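PDB 2Z6V: putative uncharacterized protein from Mycobacterium avium, which probably transfers sulfuryl groups to an unidentified acceptor, as a mycobacterial sulfotransferase (STF9) whose physiological substrate is not established. Local coordinates for residues Pro209-Ala214 / Gly305-Trp310; Lys277-Leu282 / Tyr388-Glu393; Met334-Met339 / Asp376-Asn381. All blocks are in the same frame, centred on the assembly; numbering follows the deposited sequence.

Contact 1: residues Pro209-Ala214 / Gly305-Trp310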
loop_
_atom_site.group_PDB
_atom_site.type_symbol
_atom_site.label_atom_id
_atom_site.label_comp_id
_atom_site.label_asym_id
_atom_site.label_seq_id
_atom_site.Cartn_x
_atom_site.Cartn_y
_atom_site.Cartn_z
ATOM N N PRO A 209 7.502 -1.607 -17.420
ATOM C CA PRO A 209 8.392 -2.683 -17.858
ATOM C C PRO A 209 9.811 -2.618 -17.311
ATOM O O PRO A 209 10.457 -3.647 -17.119
ATOM C CB PRO A 209 8.340 -2.561 -19.378
ATOM C CG PRO A 209 8.187 -1.086 -19.577
ATOM C CD PRO A 209 7.135 -0.738 -18.553
ATOM N N THR A 210 10.299 -1.411 -17.063
ATOM C CA THR A 210 11.650 -1.243 -16.542
ATOM C C THR A 210 11.641 -0.907 -15.056
ATOM O O THR A 210 10.592 -0.908 -14.409
ATOM C CB THR A 210 12.387 -0.126 -17.285
ATOM O OG1 THR A 210 11.609 1.077 -17.221
ATOM C CG2 THR A 210 12.610 -0.516 -18.741
ATOM N N ASP A 211 12.820 -0.612 -14.522
ATOM C CA ASP A 211 12.946 -0.281 -13.112
ATOM C C ASP A 211 13.434 1.151 -12.925
ATOM O O ASP A 211 13.877 1.520 -11.841
ATOM C CB ASP A 211 13.908 -1.260 -12.426
ATOM C CG ASP A 211 15.356 -1.031 -12.816
ATOM O OD1 ASP A 211 15.612 -0.585 -13.952
ATOM O OD2 ASP A 211 16.244 -1.311 -11.986
ATOM N N ARG A 212 13.357 1.961 -13.977
ATOM C CA ARG A 212 13.789 3.344 -13.862
ATOM C C ARG A 212 12.968 4.078 -12.803
ATOM O O ARG A 212 13.528 4.751 -11.939
ATOM C CB ARG A 212 13.661 4.088 -15.194
ATOM C CG ARG A 212 14.027 5.567 -15.064
ATOM C CD ARG A 212 13.922 6.348 -16.372
ATOM N NE ARG A 212 12.589 6.267 -16.969
ATOM C CZ ARG A 212 12.087 7.170 -17.808
ATOM N NH1 ARG A 212 12.803 8.235 -18.147
ATOM N NH2 ARG A 212 10.873 6.998 -18.316
ATOM N N TYR A 213 11.646 3.951 -12.864
ATOM C CA TYR A 213 10.797 4.624 -11.889
ATOM C C TYR A 213 11.127 4.178 -10.461
ATOM O O TYR A 213 11.221 5.011 -9.557
ATOM C CB TYR A 213 9.312 4.375 -12.177
ATOM C CG TYR A 213 8.402 5.012 -11.155
ATOM C CD1 TYR A 213 8.102 6.375 -11.208
ATOM C CD2 TYR A 213 7.914 4.272 -10.079
ATOM C CE1 TYR A 213 7.344 6.989 -10.205
ATOM C CE2 TYR A 213 7.158 4.873 -9.071
ATOM C CZ TYR A 213 6.881 6.230 -9.136
ATOM O OH TYR A 213 6.176 6.823 -8.112
ATOM N N ALA A 214 11.307 2.875 -10.259
ATOM C CA ALA A 214 11.623 2.351 -8.932
ATOM C C ALA A 214 12.984 2.816 -8.397
ATOM O O ALA A 214 13.145 3.025 -7.197
ATOM C CB ALA A 214 11.567 0.823 -8.944
ATOM N N GLY A 305 13.564 -11.409 -11.062
ATOM C CA GLY A 305 14.101 -11.884 -9.802
ATOM C C GLY A 305 15.136 -10.949 -9.203
ATOM O O GLY A 305 15.128 -10.728 -7.996
ATOM N N ARG A 306 16.030 -10.402 -10.025
ATOM C CA ARG A 306 17.037 -9.489 -9.503
ATOM C C ARG A 306 16.426 -8.164 -9.069
ATOM O O ARG A 306 16.928 -7.528 -8.138
ATOM C CB ARG A 306 18.165 -9.237 -10.514
ATOM C CG ARG A 306 17.725 -9.140 -11.947
ATOM C CD ARG A 306 17.545 -10.530 -12.543
ATOM N NE ARG A 306 18.735 -11.011 -13.248
ATOM C CZ ARG A 306 19.192 -10.499 -14.391
ATOM N NH1 ARG A 306 18.564 -9.481 -14.970
ATOM N NH2 ARG A 306 20.275 -11.014 -14.960
ATOM N N LEU A 307 15.350 -7.744 -9.731
ATOM C CA LEU A 307 14.693 -6.498 -9.349
ATOM C C LEU A 307 14.013 -6.720 -7.996
ATOM O O LEU A 307 14.114 -5.886 -7.095
ATOM C CB LEU A 307 13.661 -6.062 -10.403
ATOM C CG LEU A 307 12.709 -4.900 -10.028
ATOM C CD1 LEU A 307 13.485 -3.679 -9.525
ATOM C CD2 LEU A 307 11.855 -4.525 -11.248
ATOM N N ALA A 308 13.336 -7.855 -7.850
ATOM C CA ALA A 308 12.665 -8.165 -6.595
ATOM C C ALA A 308 13.703 -8.207 -5.479
ATOM O O ALA A 308 13.458 -7.730 -4.376
ATOM C CB ALA A 308 11.942 -9.507 -6.694
ATOM N N MET A 309 14.864 -8.782 -5.776
ATOM C CA MET A 309 15.944 -8.886 -4.800
ATOM C C MET A 309 16.434 -7.502 -4.395
ATOM O O MET A 309 16.650 -7.229 -3.220
ATOM C CB MET A 309 17.105 -9.683 -5.390
ATOM C CG MET A 309 18.321 -9.757 -4.493
ATOM S SD MET A 309 19.729 -10.490 -5.342
ATOM C CE MET A 309 19.250 -12.201 -5.380
ATOM N N TRP A 310 16.608 -6.640 -5.388
ATOM C CA TRP A 310 17.064 -5.273 -5.179
ATOM C C TRP A 310 16.053 -4.514 -4.314
ATOM O O TRP A 310 16.426 -3.805 -3.376
ATOM C CB TRP A 310 17.221 -4.594 -6.540
ATOM C CG TRP A 310 17.561 -3.139 -6.495
ATOM C CD1 TRP A 310 18.807 -2.585 -6.460
ATOM C CD2 TRP A 310 16.636 -2.044 -6.525
ATOM N NE1 TRP A 310 18.718 -1.210 -6.474
ATOM C CE2 TRP A 310 17.395 -0.853 -6.512
ATOM C CE3 TRP A 310 15.238 -1.954 -6.566
ATOM C CZ2 TRP A 310 16.804 0.414 -6.537
ATOM C CZ3 TRP A 310 14.649 -0.694 -6.594
ATOM C CH2 TRP A 310 15.434 0.473 -6.579
#

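Contact 2: residues Lys277-Leu282 / Tyr388-Glu393. With PLM (palmitic acid), chain C.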
loop_
_atom_site.group_PDB
_atom_site.type_symbol
_atom_site.label_atom_id
_atom_site.label_comp_id
_atom_site.label_asym_id
_atom_site.label_seq_id
_atom_site.Cartn_x
_atom_site.Cartn_y
_atom_site.Cartn_z
ATOM N N LYS A 277 10.625 -16.646 0.930
ATOM C CA LYS A 277 9.256 -16.886 0.507
ATOM C C LYS A 277 8.665 -15.576 -0.016
ATOM O O LYS A 277 8.167 -15.503 -1.142
ATOM C CB LYS A 277 8.439 -17.383 1.698
ATOM C CG LYS A 277 7.333 -18.375 1.368
ATOM C CD LYS A 277 6.239 -17.779 0.511
ATOM C CE LYS A 277 5.111 -18.784 0.293
ATOM N NZ LYS A 277 4.008 -18.224 -0.543
ATOM N N ALA A 278 8.740 -14.535 0.803
ATOM C CA ALA A 278 8.206 -13.238 0.434
ATOM C C ALA A 278 8.767 -12.716 -0.885
ATOM O O ALA A 278 8.062 -12.047 -1.633
ATOM C CB ALA A 278 8.470 -12.236 1.546
ATOM N N THR A 279 10.026 -13.023 -1.174
ATOM C CA THR A 279 10.658 -12.555 -2.404
ATOM C C THR A 279 10.058 -13.199 -3.647
ATOM O O THR A 279 9.774 -12.525 -4.639
ATOM C CB THR A 279 12.173 -12.825 -2.377
ATOM O OG1 THR A 279 12.778 -12.016 -1.359
ATOM C CG2 THR A 279 12.808 -12.497 -3.724
ATOM N N GLY A 280 9.870 -14.511 -3.591
ATOM C CA GLY A 280 9.300 -15.221 -4.720
ATOM C C GLY A 280 7.842 -14.847 -4.889
ATOM O O GLY A 280 7.317 -14.820 -6.008
ATOM N N SER A 281 7.191 -14.561 -3.766
ATOM C CA SER A 281 5.792 -14.172 -3.774
ATOM C C SER A 281 5.674 -12.794 -4.415
ATOM O O SER A 281 4.683 -12.502 -5.089
ATOM C CB SER A 281 5.243 -14.143 -2.345
ATOM O OG SER A 281 3.868 -13.804 -2.333
ATOM N N LEU A 282 6.687 -11.951 -4.219
ATOM C CA LEU A 282 6.670 -10.610 -4.806
ATOM C C LEU A 282 6.713 -10.716 -6.322
ATOM O O LEU A 282 5.916 -10.087 -7.010
ATOM C CB LEU A 282 7.856 -9.757 -4.324
ATOM C CG LEU A 282 7.873 -8.348 -4.939
ATOM C CD1 LEU A 282 6.558 -7.649 -4.628
ATOM C CD2 LEU A 282 9.034 -7.534 -4.401
ATOM N N TYR A 388 12.043 -17.358 -11.388
ATOM C CA TYR A 388 12.493 -15.972 -11.532
ATOM C C TYR A 388 14.008 -15.796 -11.511
ATOM O O TYR A 388 14.511 -14.683 -11.349
ATOM C CB TYR A 388 11.848 -15.123 -10.439
ATOM C CG TYR A 388 10.348 -15.242 -10.445
ATOM C CD1 TYR A 388 9.587 -14.618 -11.432
ATOM C CD2 TYR A 388 9.690 -16.035 -9.508
ATOM C CE1 TYR A 388 8.205 -14.783 -11.492
ATOM C CE2 TYR A 388 8.314 -16.206 -9.558
ATOM C CZ TYR A 388 7.575 -15.578 -10.555
ATOM O OH TYR A 388 6.210 -15.746 -10.612
ATOM N N GLY A 389 14.734 -16.898 -11.673
ATOM C CA GLY A 389 16.183 -16.838 -11.698
ATOM C C GLY A 389 16.865 -16.586 -10.366
ATOM O O GLY A 389 17.914 -15.943 -10.320
ATOM N N LEU A 390 16.286 -17.097 -9.286
ATOM C CA LEU A 390 16.875 -16.902 -7.969
ATOM C C LEU A 390 17.102 -18.210 -7.221
ATOM O O LEU A 390 16.603 -19.268 -7.604
ATOM C CB LEU A 390 15.987 -15.990 -7.116
ATOM C CG LEU A 390 15.749 -14.558 -7.587
ATOM C CD1 LEU A 390 14.714 -13.888 -6.690
ATOM C CD2 LEU A 390 17.057 -13.793 -7.566
ATOM N N THR A 391 17.866 -18.117 -6.142
ATOM C CA THR A 391 18.171 -19.266 -5.309
ATOM C C THR A 391 18.301 -18.730 -3.897
ATOM O O THR A 391 18.608 -17.551 -3.717
ATOM C CB THR A 391 19.508 -19.924 -5.725
ATOM O OG1 THR A 391 20.569 -18.965 -5.630
ATOM C CG2 THR A 391 19.425 -20.437 -7.154
ATOM N N VAL A 392 18.055 -19.572 -2.898
ATOM C CA VAL A 392 18.178 -19.129 -1.518
ATOM C C VAL A 392 19.618 -18.690 -1.265
ATOM O O VAL A 392 19.870 -17.762 -0.501
ATOM C CB VAL A 392 17.803 -20.247 -0.530
ATOM C CG1 VAL A 392 18.070 -19.794 0.896
ATOM C CG2 VAL A 392 16.331 -20.610 -0.694
ATOM N N GLU A 393 20.562 -19.349 -1.927
ATOM C CA GLU A 393 21.972 -19.012 -1.771
ATOM C C GLU A 393 22.267 -17.587 -2.231
ATOM O O GLU A 393 23.128 -16.912 -1.671
ATOM C CB GLU A 393 22.856 -19.987 -2.562
ATOM C CG GLU A 393 22.844 -21.433 -2.063
ATOM C CD GLU A 393 21.632 -22.232 -2.540
ATOM O OE1 GLU A 393 20.496 -21.935 -2.108
ATOM O OE2 GLU A 393 21.821 -23.162 -3.356
HETATM C C1 PLM C . 6.333 -2.602 -7.860
HETATM O O1 PLM C . 7.476 -2.609 -8.366
HETATM O O2 PLM C . 5.388 -1.855 -8.192
HETATM C C2 PLM C . 6.054 -3.597 -6.730
HETATM C C3 PLM C . 7.149 -3.547 -5.664
HETATM C C4 PLM C . 6.832 -4.433 -4.457
HETATM C C5 PLM C . 5.542 -3.996 -3.758
HETATM C C6 PLM C . 4.298 -4.526 -4.474
HETATM C C7 PLM C . 3.045 -3.823 -3.951
HETATM C C8 PLM C . 2.976 -2.386 -4.470
HETATM C C9 PLM C . 2.470 -1.452 -3.370
HETATM C CA PLM C . 1.168 -1.967 -2.752
HETATM C CB PLM C . 0.925 -1.351 -1.372
HETATM C CC PLM C . 2.127 -1.617 -0.465
HETATM C CD PLM C . 3.262 -0.633 -0.760
HETATM C CE PLM C . 4.621 -1.153 -0.285
HETATM C CF PLM C . 5.012 -2.402 -1.079
HETATM C CG PLM C . 6.427 -2.872 -0.740
#

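Contact 3: residues Met334-Met339 / Asp376-Asn381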
loop_
_atom_site.group_PDB
_atom_site.type_symbol
_atom_site.label_atom_id
_atom_site.label_comp_id
_atom_site.label_asym_id
_atom_site.label_seq_id
_atom_site.Cartn_x
_atom_site.Cartn_y
_atom_site.Cartn_z
ATOM N N MET A 334 5.672 -8.266 14.587
ATOM C CA MET A 334 4.602 -9.180 14.256
ATOM C C MET A 334 5.121 -10.222 13.270
ATOM O O MET A 334 5.469 -9.903 12.134
ATOM C CB MET A 334 3.448 -8.386 13.658
ATOM C CG MET A 334 2.244 -9.201 13.299
ATOM S SD MET A 334 1.024 -8.091 12.625
ATOM C CE MET A 334 1.682 -7.833 10.956
ATOM N N TYR A 335 5.179 -11.468 13.724
ATOM C CA TYR A 335 5.666 -12.566 12.905
ATOM C C TYR A 335 4.523 -13.306 12.235
ATOM O O TYR A 335 3.489 -13.570 12.850
ATOM C CB TYR A 335 6.468 -13.543 13.766
ATOM C CG TYR A 335 7.737 -12.948 14.336
ATOM C CD1 TYR A 335 8.935 -12.993 13.622
ATOM C CD2 TYR A 335 7.733 -12.313 15.579
ATOM C CE1 TYR A 335 10.107 -12.422 14.137
ATOM C CE2 TYR A 335 8.891 -11.737 16.100
ATOM C CZ TYR A 335 10.074 -11.795 15.378
ATOM O OH TYR A 335 11.219 -11.236 15.902
ATOM N N TYR A 336 4.718 -13.638 10.966
ATOM C CA TYR A 336 3.718 -14.369 10.201
ATOM C C TYR A 336 3.338 -15.670 10.910
ATOM O O TYR A 336 2.154 -16.000 11.040
ATOM C CB TYR A 336 4.264 -14.691 8.811
ATOM C CG TYR A 336 3.351 -15.558 7.986
ATOM C CD1 TYR A 336 2.103 -15.094 7.576
ATOM C CD2 TYR A 336 3.728 -16.851 7.622
ATOM C CE1 TYR A 336 1.249 -15.898 6.820
ATOM C CE2 TYR A 336 2.880 -17.663 6.868
ATOM C CZ TYR A 336 1.645 -17.177 6.470
ATOM O OH TYR A 336 0.810 -17.964 5.711
ATOM N N HIS A 337 4.345 -16.405 11.375
ATOM C CA HIS A 337 4.082 -17.663 12.038
ATOM C C HIS A 337 3.275 -17.510 13.320
ATOM O O HIS A 337 2.542 -18.415 13.696
ATOM C CB HIS A 337 5.388 -18.432 12.302
ATOM C CG HIS A 337 6.339 -17.749 13.239
ATOM N ND1 HIS A 337 7.379 -16.956 12.801
ATOM C CD2 HIS A 337 6.433 -17.779 14.591
ATOM C CE1 HIS A 337 8.074 -16.533 13.840
ATOM N NE2 HIS A 337 7.523 -17.018 14.937
ATOM N N GLU A 338 3.394 -16.367 13.985
ATOM C CA GLU A 338 2.642 -16.137 15.217
ATOM C C GLU A 338 1.224 -15.708 14.880
ATOM O O GLU A 338 0.275 -16.009 15.602
ATOM C CB GLU A 338 3.318 -15.061 16.075
ATOM C CG GLU A 338 4.367 -15.600 17.047
ATOM C CD GLU A 338 5.033 -14.505 17.876
ATOM O OE1 GLU A 338 4.319 -13.595 18.359
ATOM O OE2 GLU A 338 6.273 -14.562 18.055
ATOM N N MET A 339 1.089 -15.011 13.763
ATOM C CA MET A 339 -0.205 -14.528 13.312
ATOM C C MET A 339 -1.094 -15.696 12.864
ATOM O O MET A 339 -2.320 -15.602 12.907
ATOM C CB MET A 339 0.003 -13.545 12.158
ATOM C CG MET A 339 -0.930 -12.356 12.174
ATOM S SD MET A 339 -0.812 -11.414 13.712
ATOM C CE MET A 339 -2.524 -10.843 13.903
ATOM N N ASP A 376 -5.110 -19.574 6.219
ATOM C CA ASP A 376 -4.289 -20.664 5.700
ATOM C C ASP A 376 -3.276 -21.139 6.741
ATOM O O ASP A 376 -2.422 -20.375 7.193
ATOM C CB ASP A 376 -3.553 -20.223 4.426
ATOM C CG ASP A 376 -4.495 -19.981 3.253
ATOM O OD1 ASP A 376 -4.005 -19.637 2.154
ATOM O OD2 ASP A 376 -5.724 -20.134 3.424
ATOM N N ARG A 377 -3.385 -22.407 7.115
ATOM C CA ARG A 377 -2.495 -23.012 8.096
ATOM C C ARG A 377 -1.042 -22.717 7.722
ATOM O O ARG A 377 -0.729 -22.494 6.552
ATOM C CB ARG A 377 -2.731 -24.527 8.120
ATOM C CG ARG A 377 -2.251 -25.239 9.374
ATOM C CD ARG A 377 -2.499 -26.742 9.268
ATOM N NE ARG A 377 -2.468 -27.408 10.570
ATOM C CZ ARG A 377 -3.389 -27.242 11.518
ATOM N NH1 ARG A 377 -4.421 -26.432 11.317
ATOM N NH2 ARG A 377 -3.278 -27.888 12.672
ATOM N N PHE A 378 -0.158 -22.700 8.715
ATOM C CA PHE A 378 1.259 -22.454 8.462
ATOM C C PHE A 378 1.799 -23.723 7.809
ATOM O O PHE A 378 1.641 -24.814 8.353
ATOM C CB PHE A 378 1.988 -22.163 9.784
ATOM C CG PHE A 378 3.458 -21.857 9.625
ATOM C CD1 PHE A 378 4.383 -22.880 9.430
ATOM C CD2 PHE A 378 3.914 -20.542 9.660
ATOM C CE1 PHE A 378 5.739 -22.597 9.275
ATOM C CE2 PHE A 378 5.267 -20.248 9.504
ATOM C CZ PHE A 378 6.180 -21.278 9.312
ATOM N N ALA A 379 2.427 -23.590 6.645
ATOM C CA ALA A 379 2.948 -24.762 5.951
ATOM C C ALA A 379 4.278 -24.526 5.247
ATOM O O ALA A 379 4.559 -23.423 4.774
ATOM C CB ALA A 379 1.915 -25.261 4.946
ATOM N N LEU A 380 5.089 -25.581 5.177
ATOM C CA LEU A 380 6.394 -25.519 4.527
ATOM C C LEU A 380 6.360 -26.148 3.137
ATOM O O LEU A 380 5.987 -27.309 2.976
ATOM C CB LEU A 380 7.458 -26.236 5.369
ATOM C CG LEU A 380 7.879 -25.634 6.713
ATOM C CD1 LEU A 380 6.735 -25.712 7.713
ATOM C CD2 LEU A 380 9.089 -26.392 7.235
ATOM N N ASN A 381 6.752 -25.369 2.136
ATOM C CA ASN A 381 6.791 -25.830 0.756
ATOM C C ASN A 381 8.048 -25.253 0.126
ATOM O O ASN A 381 8.672 -24.358 0.692
ATOM C CB ASN A 381 5.564 -25.336 -0.013
ATOM C CG ASN A 381 4.275 -25.538 0.755
ATOM O OD1 ASN A 381 3.939 -24.755 1.643
ATOM N ND2 ASN A 381 3.550 -26.599 0.425
#

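Contact 1: residues Pro209-Ala214 / Gly305-Trp310
L307 meets D211, and W310 meets A214, where the start of helix 212-219 lies against helix 301-326. Both helices belong to the sulfotransferase fold, an alpha/beta fold with a central parallel sheet. The contact joins the N-terminal end of helix 212-219 to the side of helix 301-326. No hydrogen bond crosses it. In segment 305-310 the first residue to touch is L307. Its CG stands anti to the backbone N (chi1 170°), and this carries both methyls out to D211. Both reach the methylene of the aspartate: D211 CB lies 3.8 Å from L307 CD1 and 4.0 Å from L307 CD2. D211 therefore offers its carbon, not its carboxylate, to the leucine. It occupies the N-cap position of helix 212-219, but its side chain makes no capping bond. Its OD2 has a long, weak ion pair with R215. Helix 301-326 then makes one turn, with M309 N bonded to G305 O and W310 N to R306 O. This brings W310 to the same side as L307. The indole also packs against F218, with the two ring planes about 15° apart, and meets Y314. The side chain of A214 is about 5 Å, nearest atoms, from the bound palmitic acid. Its CB touches W310 CZ3 at 4.2 Å. The carbonyl of A214 comes to the indole at its edge, in the ring plane, with A214 O 3.5 Å from W310 CH2.

Contact 2: residues Lys277-Leu282 / Tyr388-Glu393
This is a small, buried packing contact between helix 275-285 and the chain that leads into helix 392-405. T279 and G280 of the helix touch L390 and Y388 of that chain, and no hydrogen bond joins the two segments. T279 and L390 meet through methyl groups, CG2 of T279 lying 3.8 Å from CD1 of L390. The two side chains cross at about a right angle. In T279, chi1 (-66°, to OG1) leaves CG2 anti to the backbone N and OG1 beside it. OG1 bonds to P275 O, one turn back in the same helix. At G280 the helix offers its backbone: G280 O is 3.9 Å from Y388 CE2, at an oblique approach to the ring. The phenol oxygen of Y388 is hydrogen-bonded to R287 NE. Helix 275-285 follows strand 267-272 of the central parallel sheet in this sulfotransferase fold. It also reaches the bound palmitic acid, where L282 CD1 comes close to carbon C4 of the acyl chain. After L390 comes T391, the N-cap of helix 392-405, whose OG1 bonds to A394 N.

Contact 3: residues Met334-Met339 / Asp376-Asn381
F378 brings the CD2-CE2 side of its ring to Y336 and H337, and this accounts for most of the contact. The H337 methylene is met by both ring atoms, with H337 CB 3.3 Å from F378 CE2 and 3.7 Å from F378 CD2. The alpha carbon of H337 joins in, 3.7 Å from F378 CD2. The phenylalanine thus meets the base of the histidine, and the imidazole turns off to Y335 instead. The tyrosine and phenylalanine side chains approach each other obliquely, Y336 CE2 lying 4.1 Å from F378 CD2. F378 reaches in with CG anti to its own backbone N (chi1 -178°). On H337, CG sits between the backbone N and the carbonyl carbon (chi1 64°). This turns the imidazole back over Y335, whose CB lies 3.4 Å above one ring face, toward the rim. Y336 OH lies 4.3 Å from D376 O, too far for a hydrogen bond. The tyrosine and histidine open helix 336-341, directly after strand 331-335, an outermost strand of the parallel sheet in the sulfotransferase fold. Y335 is the N-cap of that helix, and M339 N bonds to Y335 O. F378 belongs to the irregular chain between helices 360-371 and 392-405. Further out, R273 makes a cation-pi contact with Y336, and R341 makes one with F378. Both aromatic side chains also touch E411 near the C-terminus, which shares a backbone hydrogen bond with N381.

How the contacts relate
Contacts 1 and 2 adjoin, with centres 14 Å apart. Helix 301-326 links them: G305 and M309 touch L390, and A308 touches L282. Contact 2 is buried, while contacts 1 and 3 are only partly so. Contact 3 lies about 17 Å by centres from contact 2 and touches neither of the others. Along the chain it is nested inside the loop that contact 2 closes. None of the three has a hydrogen bond across it. Contact 1 packs a helix start on a helix, and contact 2 sets the chain before helix 392-405 against a helix by methyls and a backbone carbonyl. Contact 3 sets an irregular segment against a strand-helix junction, with aromatic rings and nearby arginines.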